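Local structure of putative polyketide synthase (Streptomyces coelicolor, 1U0M) at residues V23-E28 / V55-I60; A99-T104 / V204-G209; E227-Y232 / D244-A249. The protein catalyses the condensation of five malonyl-CoA units and the cyclisation of the resulting pentaketide to 1,3,6,8-tetrahydroxynaphthalene, used in making melanin and naphthoquinone metabolites. All coordinates share one frame; numbering follows the deposited sequence.

Overall arrangement
The three contacts follow one another along the chain, each closing before the next opens, and none touches another. Contacts 1 and 2 lie in the N-terminal chalcone/stilbene synthase region, contact 3 in the C-terminal one. The centres of contact 1 and contact 2 are about 35 Å apart. Contact 3 has its centre about 24 Å from that of contact 1, and it lies across the chain's centre from contact 2. Contact 2 joins the end of helix 73-99 to strand 198-206 of the large mixed sheet of this thiolase fold. Contact 1 pairs the two strands of one small antiparallel sheet, and contact 3 joins strand 230-235 of another to the loop after its partner. Of the three, only contact 3 lies near Cys146, the active-site cysteine inferred by similarity.

Contact 1. Residues V23-E28 / V55-I60; sequences VITMEE and VRTRHI
With chi1 of Val23 at 177°, CG2 stands beside the backbone N, and with chi1 of His59 at -67° the imidazole lies alongside it: Val23 CG2 is 3.3 Å from His59 NE2, oblique to the ring. The other branch of Val23 reaches Thr57. On the opposite face of the strand pair, Ile24 and Arg58 run side by side, Ile24 CG2 resting 3.8 Å from Arg58 CB. Two backbone bonds establish the antiparallel register: Ile24 N to Arg58 O, 2.9 Å and nearly straight at 165°, and Arg58 N to Ile24 O, 3.0 Å and more bent. A water links Ile24 O to Arg58 NE, lying in the guanidinium plane, while Arg58 NH1 is held by Asn193 O and Phe196 O. Beyond the strands, Met26 N meets Arg56 O at 2.8 Å from above the carbonyl plane. Thr25 is the N-cap of the helix, its OG1 accepting from Glu28 N at 3.1 Å; a weak return bond from Thr25 N to Glu28 OE2 completes a capping box. Thr57 OG1 bonds to Glu308 O. Strand 22-25 runs directly into helix 26-37, Ile24 packing on Leu32 of that helix and on Ile64 of helix 64-67.

Contact 2. Residues A99-T104 / V204-G209; sequences AELLAT and VVRGRG
Ala99 and Val204 make the apolar part of this contact: Ala99 CB sits 3.5 Å from Val204 CB, tighter than usual for carbons, and both valine methyls lie nearby. Polar contacts come from two arginines facing the carbonyls at the end of helix 73-99. Arg208 NH2 gives a weak bond to Glu100 O at 3.2 Å, bent to 134°. Arg206 NH1 lies 2.8 Å from Ala99 O, and Arg208 also points there, but those bonds are weak and the oxygen's position is doubtful. A chi1 of 64° puts CG of Arg206 between its backbone N and carbonyl carbon, and a bend at chi3 then brings the guanidinium up against that of Arg208, in a face-to-face overlap that is itself doubtful because the model is too tight there. Arg206 NH2 is turned to Gly209 O within the same loop. Charge pairing is loose: Glu100 OE1 makes a long salt bridge to Arg206 NH1 at 3.9 Å. The carboxylate would probably offset part of the paired positive charge. Glu100, with positive phi, is the C-prime residue of a Schellman motif, so the geometry is that of a capped helix C-terminus set against strand 198-206 of the central sheet of a thiolase fold.

Contact 3. Residues E227-Y232 / D244-A249; sequences EDWIMY and DKRVPA
Asp244, whose side chain lies over one face of the Trp229 ring, takes two bonds from Arg246 on OD2. Arg246 N reaches the anti lone pair of Asp244 OD2 at 2.7 Å, an Asx turn, and Arg246 NE comes to the same OD2 at 2.9 Å from above the carboxylate plane. Arg246 NH2 binds Asp244 OD1 at 2.8 Å, so the guanidinium grips both oxygens side-on. With CG of Asp244 anti to the backbone N (chi1 -170°), the carboxylate is turned toward this guanidinium and the indole. Asp244 CB makes a CH-pi contact over the five-membered ring of Trp229, and Arg246 CB makes another, off-centre, on the six-membered ring; the closer approach of the guanidinium is doubtful. Across the backbones, Asp244 N donates to Trp229 O at 2.8 Å, almost straight and in the carbonyl plane. With an alanine at Trp229, Asp244 CB and Arg246 CB would probably lose the ring they rest on, opening a gap beside the ion pair. Ile230 CD1 adds an apolar touch to Val247 CG1, at 3.8 Å. The contact closes the base of the hairpin of strands 230-235 and 238-243, just ahead of helix 251-263, with Val247 packed on Ile284 of helix 281-291.

Contact 1. Residues V23-E28 / V55-I60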
loop_
_atom_site.group_PDB
_atom_site.type_symbol
_atom_site.label_atom_id
_atom_site.label_comp_id
_atom_site.label_asym_id
_atom_site.label_seq_id
_atom_site.Cartn_x
_atom_site.Cartn_y
_atom_site.Cartn_z
ATOM N N VAL A 23 23.153 17.805 6.764
ATOM C CA VAL A 23 22.899 18.579 5.555
ATOM C C VAL A 23 23.960 18.428 4.488
ATOM O O VAL A 23 25.146 18.401 4.784
ATOM C CB VAL A 23 22.813 20.093 5.873
ATOM C CG1 VAL A 23 22.627 20.887 4.587
ATOM C CG2 VAL A 23 21.669 20.369 6.833
ATOM N N ILE A 24 23.526 18.330 3.238
ATOM C CA ILE A 24 24.469 18.260 2.136
ATOM C C ILE A 24 24.106 19.384 1.164
ATOM O O ILE A 24 22.954 19.503 0.706
ATOM C CB ILE A 24 24.476 16.875 1.421
ATOM C CG1 ILE A 24 25.504 16.904 0.286
ATOM C CG2 ILE A 24 23.094 16.508 0.936
ATOM C CD1 ILE A 24 25.773 15.562 -0.376
ATOM N N THR A 25 25.099 20.233 0.902
ATOM C CA THR A 25 24.941 21.376 0.015
ATOM C C THR A 25 25.162 21.001 -1.446
ATOM O O THR A 25 25.678 19.930 -1.768
ATOM C CB THR A 25 25.960 22.474 0.333
ATOM O OG1 THR A 25 27.268 21.975 0.025
ATOM C CG2 THR A 25 25.904 22.876 1.816
ATOM N N MET A 26 24.763 21.911 -2.318
ATOM C CA MET A 26 24.924 21.749 -3.753
ATOM C C MET A 26 26.394 21.527 -4.073
ATOM O O MET A 26 26.755 20.606 -4.800
ATOM C CB MET A 26 24.462 23.023 -4.454
ATOM C CG MET A 26 24.871 23.128 -5.907
ATOM S SD MET A 26 23.752 22.223 -6.923
ATOM C CE MET A 26 24.309 20.586 -6.688
ATOM N N GLU A 27 27.228 22.401 -3.524
ATOM C CA GLU A 27 28.664 22.359 -3.738
ATOM C C GLU A 27 29.239 21.004 -3.369
ATOM O O GLU A 27 30.000 20.422 -4.139
ATOM C CB GLU A 27 29.359 23.452 -2.913
ATOM C CG GLU A 27 30.499 24.135 -3.668
ATOM C CD GLU A 27 31.652 24.570 -2.768
ATOM O OE1 GLU A 27 31.405 25.303 -1.784
ATOM O OE2 GLU A 27 32.812 24.182 -3.056
ATOM N N GLU A 28 28.876 20.512 -2.186
ATOM C CA GLU A 28 29.351 19.221 -1.708
ATOM C C GLU A 28 28.957 18.106 -2.655
ATOM O O GLU A 28 29.768 17.222 -2.955
ATOM C CB GLU A 28 28.778 18.912 -0.328
ATOM C CG GLU A 28 29.264 19.821 0.778
ATOM C CD GLU A 28 28.381 19.707 1.999
ATOM O OE1 GLU A 28 28.109 18.565 2.429
ATOM O OE2 GLU A 28 27.956 20.754 2.529
ATOM N N VAL A 55 18.829 22.952 -6.392
ATOM C CA VAL A 55 18.691 22.380 -5.055
ATOM C C VAL A 55 19.956 22.733 -4.278
ATOM O O VAL A 55 21.005 22.124 -4.474
ATOM C CB VAL A 55 18.521 20.836 -5.121
ATOM C CG1 VAL A 55 18.723 20.217 -3.740
ATOM C CG2 VAL A 55 17.125 20.503 -5.627
ATOM N N ARG A 56 19.855 23.715 -3.395
ATOM C CA ARG A 56 21.011 24.152 -2.625
ATOM C C ARG A 56 21.350 23.258 -1.428
ATOM O O ARG A 56 22.527 23.052 -1.120
ATOM C CB ARG A 56 20.817 25.590 -2.158
ATOM C CG ARG A 56 19.836 25.754 -1.015
ATOM C CD ARG A 56 20.370 26.789 -0.028
ATOM N NE ARG A 56 21.697 26.414 0.476
ATOM C CZ ARG A 56 22.457 27.181 1.258
ATOM N NH1 ARG A 56 22.033 28.384 1.632
ATOM N NH2 ARG A 56 23.640 26.738 1.673
ATOM N N THR A 57 20.329 22.730 -0.755
ATOM C CA THR A 57 20.561 21.849 0.390
ATOM C C THR A 57 19.572 20.700 0.472
ATOM O O THR A 57 18.437 20.795 0.008
ATOM C CB THR A 57 20.468 22.585 1.736
ATOM O OG1 THR A 57 19.162 23.154 1.878
ATOM C CG2 THR A 57 21.505 23.657 1.825
ATOM N N ARG A 58 20.020 19.621 1.095
ATOM C CA ARG A 58 19.193 18.446 1.290
ATOM C C ARG A 58 19.535 17.904 2.666
ATOM O O ARG A 58 20.616 18.182 3.186
ATOM C CB ARG A 58 19.504 17.394 0.229
ATOM C CG ARG A 58 19.227 17.835 -1.188
ATOM C CD ARG A 58 19.543 16.733 -2.164
ATOM N NE ARG A 58 20.974 16.474 -2.215
ATOM C CZ ARG A 58 21.502 15.346 -2.675
ATOM N NH1 ARG A 58 20.708 14.386 -3.115
ATOM N NH2 ARG A 58 22.820 15.179 -2.694
ATOM N N HIS A 59 18.620 17.152 3.268
ATOM C CA HIS A 59 18.887 16.576 4.579
ATOM C C HIS A 59 18.836 15.061 4.487
ATOM O O HIS A 59 18.047 14.505 3.723
ATOM C CB HIS A 59 17.868 17.049 5.616
ATOM C CG HIS A 59 17.965 18.505 5.939
ATOM N ND1 HIS A 59 17.453 19.486 5.118
ATOM C CD2 HIS A 59 18.523 19.149 6.993
ATOM C CE1 HIS A 59 17.689 20.673 5.653
ATOM N NE2 HIS A 59 18.336 20.497 6.791
ATOM N N ILE A 60 19.701 14.398 5.244
ATOM C CA ILE A 60 19.732 12.942 5.262
ATOM C C ILE A 60 19.763 12.461 6.720
ATOM O O ILE A 60 20.254 13.167 7.604
ATOM C CB ILE A 60 20.949 12.412 4.481
ATOM C CG1 ILE A 60 22.232 13.040 5.017
ATOM C CG2 ILE A 60 20.781 12.722 2.994
ATOM C CD1 ILE A 60 23.475 12.692 4.201
HETATM O O HOH W 1 22.625 18.653 -1.976
#

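Contact 2. Residues A99-T104 / V204-G209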
loop_
_atom_site.group_PDB
_atom_site.type_symbol
_atom_site.label_atom_id
_atom_site.label_comp_id
_atom_site.label_asym_id
_atom_site.label_seq_id
_atom_site.Cartn_x
_atom_site.Cartn_y
_atom_site.Cartn_z
ATOM N N ALA A 99 -4.443 20.638 14.059
ATOM C CA ALA A 99 -5.814 20.338 13.663
ATOM C C ALA A 99 -6.689 20.297 14.912
ATOM O O ALA A 99 -7.918 20.259 14.833
ATOM C CB ALA A 99 -5.867 19.006 12.932
ATOM N N GLU A 100 -6.035 20.313 16.067
ATOM C CA GLU A 100 -6.724 20.277 17.347
ATOM C C GLU A 100 -7.516 18.985 17.512
ATOM O O GLU A 100 -8.742 18.960 17.386
ATOM C CB GLU A 100 -7.634 21.501 17.485
ATOM C CG GLU A 100 -6.869 22.817 17.354
ATOM C CD GLU A 100 -7.747 24.043 17.503
ATOM O OE1 GLU A 100 -8.816 24.092 16.857
ATOM O OE2 GLU A 100 -7.361 24.963 18.254
ATOM N N LEU A 101 -6.774 17.909 17.769
ATOM C CA LEU A 101 -7.318 16.577 17.990
ATOM C C LEU A 101 -6.306 15.832 18.825
ATOM O O LEU A 101 -5.155 16.247 18.950
ATOM C CB LEU A 101 -7.486 15.791 16.687
ATOM C CG LEU A 101 -8.506 16.156 15.617
ATOM C CD1 LEU A 101 -9.854 16.344 16.269
ATOM C CD2 LEU A 101 -8.063 17.398 14.886
ATOM N N LEU A 102 -6.746 14.720 19.390
ATOM C CA LEU A 102 -5.879 13.865 20.177
ATOM C C LEU A 102 -5.706 12.617 19.312
ATOM O O LEU A 102 -6.427 12.435 18.324
ATOM C CB LEU A 102 -6.552 13.510 21.502
ATOM C CG LEU A 102 -8.061 13.301 21.356
ATOM C CD1 LEU A 102 -8.507 12.081 22.134
ATOM C CD2 LEU A 102 -8.791 14.554 21.820
ATOM N N ALA A 103 -4.750 11.770 19.670
ATOM C CA ALA A 103 -4.515 10.552 18.914
ATOM C C ALA A 103 -5.843 9.851 18.649
ATOM O O ALA A 103 -6.074 9.302 17.568
ATOM C CB ALA A 103 -3.593 9.632 19.704
ATOM N N THR A 104 -6.725 9.918 19.639
ATOM C CA THR A 104 -8.017 9.257 19.575
ATOM C C THR A 104 -9.122 9.857 18.712
ATOM O O THR A 104 -10.234 9.341 18.694
ATOM C CB THR A 104 -8.575 9.058 20.988
ATOM O OG1 THR A 104 -7.502 8.724 21.877
ATOM C CG2 THR A 104 -9.592 7.929 20.995
ATOM N N VAL A 204 -3.398 16.392 9.268
ATOM C CA VAL A 204 -4.702 15.868 9.605
ATOM C C VAL A 204 -5.736 16.442 8.660
ATOM O O VAL A 204 -5.589 17.558 8.163
ATOM C CB VAL A 204 -5.086 16.230 11.038
ATOM C CG1 VAL A 204 -6.357 15.494 11.430
ATOM C CG2 VAL A 204 -3.945 15.884 11.977
ATOM N N VAL A 205 -6.771 15.660 8.387
ATOM C CA VAL A 205 -7.845 16.112 7.524
ATOM C C VAL A 205 -9.152 15.864 8.255
ATOM O O VAL A 205 -9.762 14.802 8.128
ATOM C CB VAL A 205 -7.856 15.371 6.178
ATOM C CG1 VAL A 205 -6.669 15.813 5.338
ATOM C CG2 VAL A 205 -7.813 13.877 6.413
ATOM N N ARG A 206 -9.562 16.851 9.045
ATOM C CA ARG A 206 -10.795 16.754 9.805
ATOM C C ARG A 206 -11.954 17.184 8.917
ATOM O O ARG A 206 -11.929 18.263 8.328
ATOM C CB ARG A 206 -10.713 17.636 11.054
ATOM C CG ARG A 206 -10.582 19.121 10.764
ATOM C CD ARG A 206 -10.101 19.903 11.985
ATOM N NE ARG A 206 -11.022 20.974 12.370
ATOM C CZ ARG A 206 -10.668 22.059 13.057
ATOM N NH1 ARG A 206 -9.408 22.232 13.440
ATOM N NH2 ARG A 206 -11.574 22.979 13.357
ATOM N N GLY A 207 -12.951 16.315 8.802
ATOM C CA GLY A 207 -14.112 16.623 7.990
ATOM C C GLY A 207 -15.075 17.448 8.814
ATOM O O GLY A 207 -15.888 18.200 8.281
ATOM N N ARG A 208 -14.959 17.306 10.132
ATOM C CA ARG A 208 -15.800 18.018 11.085
ATOM C C ARG A 208 -15.886 19.501 10.742
ATOM O O ARG A 208 -16.957 20.107 10.816
ATOM C CB ARG A 208 -15.238 17.845 12.503
ATOM C CG ARG A 208 -14.515 19.066 13.067
ATOM C CD ARG A 208 -13.112 18.726 13.529
ATOM N NE ARG A 208 -12.583 19.725 14.453
ATOM C CZ ARG A 208 -11.350 19.700 14.952
ATOM N NH1 ARG A 208 -10.521 18.730 14.607
ATOM N NH2 ARG A 208 -10.947 20.636 15.803
ATOM N N GLY A 209 -14.752 20.076 10.365
ATOM C CA GLY A 209 -14.710 21.484 10.025
ATOM C C GLY A 209 -13.405 22.078 10.505
ATOM O O GLY A 209 -13.325 22.626 11.604
#

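Contact 3. Residues E227-Y232 / D244-A249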
loop_
_atom_site.group_PDB
_atom_site.type_symbol
_atom_site.label_atom_id
_atom_site.label_comp_id
_atom_site.label_asym_id
_atom_site.label_seq_id
_atom_site.Cartn_x
_atom_site.Cartn_y
_atom_site.Cartn_z
ATOM N N GLU A 227 4.259 3.261 -17.736
ATOM C CA GLU A 227 4.404 2.405 -16.556
ATOM C C GLU A 227 5.831 2.301 -16.041
ATOM O O GLU A 227 6.062 2.418 -14.839
ATOM C CB GLU A 227 3.874 0.993 -16.841
ATOM C CG GLU A 227 2.430 0.954 -17.277
ATOM C CD GLU A 227 2.271 0.941 -18.790
ATOM O OE1 GLU A 227 3.135 1.508 -19.507
ATOM O OE2 GLU A 227 1.263 0.369 -19.257
ATOM N N ASP A 228 6.778 2.098 -16.955
ATOM C CA ASP A 228 8.185 1.970 -16.589
ATOM C C ASP A 228 8.970 3.269 -16.628
ATOM O O ASP A 228 10.199 3.251 -16.549
ATOM C CB ASP A 228 8.889 0.937 -17.490
ATOM C CG ASP A 228 8.974 1.381 -18.950
ATOM O OD1 ASP A 228 9.523 2.470 -19.233
ATOM O OD2 ASP A 228 8.493 0.627 -19.822
ATOM N N TRP A 229 8.278 4.397 -16.734
ATOM C CA TRP A 229 8.973 5.682 -16.798
ATOM C C TRP A 229 9.501 6.209 -15.463
ATOM O O TRP A 229 10.529 6.874 -15.430
ATOM C CB TRP A 229 8.078 6.696 -17.502
ATOM C CG TRP A 229 8.041 6.425 -18.984
ATOM C CD1 TRP A 229 8.307 5.232 -19.605
ATOM C CD2 TRP A 229 7.778 7.368 -20.027
ATOM N NE1 TRP A 229 8.234 5.378 -20.968
ATOM C CE2 TRP A 229 7.909 6.678 -21.257
ATOM C CE3 TRP A 229 7.447 8.727 -20.047
ATOM C CZ2 TRP A 229 7.722 7.305 -22.490
ATOM C CZ3 TRP A 229 7.262 9.349 -21.278
ATOM C CH2 TRP A 229 7.399 8.636 -22.482
ATOM N N ILE A 230 8.804 5.900 -14.369
ATOM C CA ILE A 230 9.237 6.293 -13.022
ATOM C C ILE A 230 8.980 5.046 -12.176
ATOM O O ILE A 230 7.876 4.817 -11.685
ATOM C CB ILE A 230 8.438 7.484 -12.483
ATOM C CG1 ILE A 230 8.344 8.578 -13.558
ATOM C CG2 ILE A 230 9.141 8.041 -11.250
ATOM C CD1 ILE A 230 7.623 9.843 -13.123
ATOM N N MET A 231 10.017 4.234 -12.017
ATOM C CA MET A 231 9.876 2.967 -11.318
ATOM C C MET A 231 11.084 2.510 -10.521
ATOM O O MET A 231 12.159 3.104 -10.557
ATOM C CB MET A 231 9.594 1.875 -12.343
ATOM C CG MET A 231 10.825 1.614 -13.223
ATOM S SD MET A 231 10.532 0.488 -14.578
ATOM C CE MET A 231 10.546 -1.114 -13.688
ATOM N N TYR A 232 10.884 1.390 -9.844
ATOM C CA TYR A 232 11.925 0.770 -9.057
ATOM C C TYR A 232 12.383 -0.540 -9.696
ATOM O O TYR A 232 11.570 -1.305 -10.184
ATOM C CB TYR A 232 11.392 0.442 -7.649
ATOM C CG TYR A 232 11.635 1.483 -6.582
ATOM C CD1 TYR A 232 10.878 1.482 -5.414
ATOM C CD2 TYR A 232 12.633 2.441 -6.719
ATOM C CE1 TYR A 232 11.108 2.403 -4.402
ATOM C CE2 TYR A 232 12.877 3.376 -5.718
ATOM C CZ TYR A 232 12.110 3.346 -4.554
ATOM O OH TYR A 232 12.358 4.229 -3.528
ATOM N N ASP A 244 12.943 7.788 -16.532
ATOM C CA ASP A 244 13.123 7.960 -17.970
ATOM C C ASP A 244 13.380 9.417 -18.344
ATOM O O ASP A 244 12.723 10.330 -17.851
ATOM C CB ASP A 244 11.888 7.447 -18.721
ATOM C CG ASP A 244 12.101 7.365 -20.228
ATOM O OD1 ASP A 244 12.119 6.238 -20.768
ATOM O OD2 ASP A 244 12.248 8.424 -20.871
ATOM N N LYS A 245 14.350 9.607 -19.228
ATOM C CA LYS A 245 14.754 10.921 -19.724
ATOM C C LYS A 245 13.562 11.753 -20.176
ATOM O O LYS A 245 13.576 12.976 -20.070
ATOM C CB LYS A 245 15.703 10.745 -20.910
ATOM C CG LYS A 245 16.893 9.801 -20.670
ATOM C CD LYS A 245 16.487 8.396 -20.169
ATOM C CE LYS A 245 15.354 7.772 -20.984
ATOM N NZ LYS A 245 15.646 7.665 -22.441
ATOM N N ARG A 246 12.534 11.066 -20.669
ATOM C CA ARG A 246 11.315 11.684 -21.185
ATOM C C ARG A 246 10.277 12.140 -20.166
ATOM O O ARG A 246 9.233 12.666 -20.547
ATOM C CB ARG A 246 10.628 10.722 -22.148
ATOM C CG ARG A 246 11.438 10.386 -23.374
ATOM C CD ARG A 246 10.822 9.221 -24.125
ATOM N NE ARG A 246 10.900 7.978 -23.359
ATOM C CZ ARG A 246 10.549 6.785 -23.829
ATOM N NH1 ARG A 246 10.090 6.665 -25.070
ATOM N NH2 ARG A 246 10.666 5.709 -23.061
ATOM N N VAL A 247 10.551 11.950 -18.883
ATOM C CA VAL A 247 9.591 12.337 -17.865
ATOM C C VAL A 247 9.121 13.795 -17.916
ATOM O O VAL A 247 7.922 14.058 -17.873
ATOM C CB VAL A 247 10.126 12.013 -16.453
ATOM C CG1 VAL A 247 9.153 12.520 -15.395
ATOM C CG2 VAL A 247 10.298 10.507 -16.309
ATOM N N PRO A 248 10.046 14.763 -18.013
ATOM C CA PRO A 248 9.593 16.160 -18.060
ATOM C C PRO A 248 8.631 16.454 -19.222
ATOM O O PRO A 248 7.577 17.067 -19.030
ATOM C CB PRO A 248 10.902 16.939 -18.166
ATOM C CG PRO A 248 11.770 16.005 -18.950
ATOM C CD PRO A 248 11.489 14.670 -18.294
ATOM N N ALA A 249 8.996 16.004 -20.418
ATOM C CA ALA A 249 8.173 16.209 -21.606
ATOM C C ALA A 249 6.732 15.728 -21.416
ATOM O O ALA A 249 5.825 16.176 -22.123
ATOM C CB ALA A 249 8.803 15.499 -22.806
#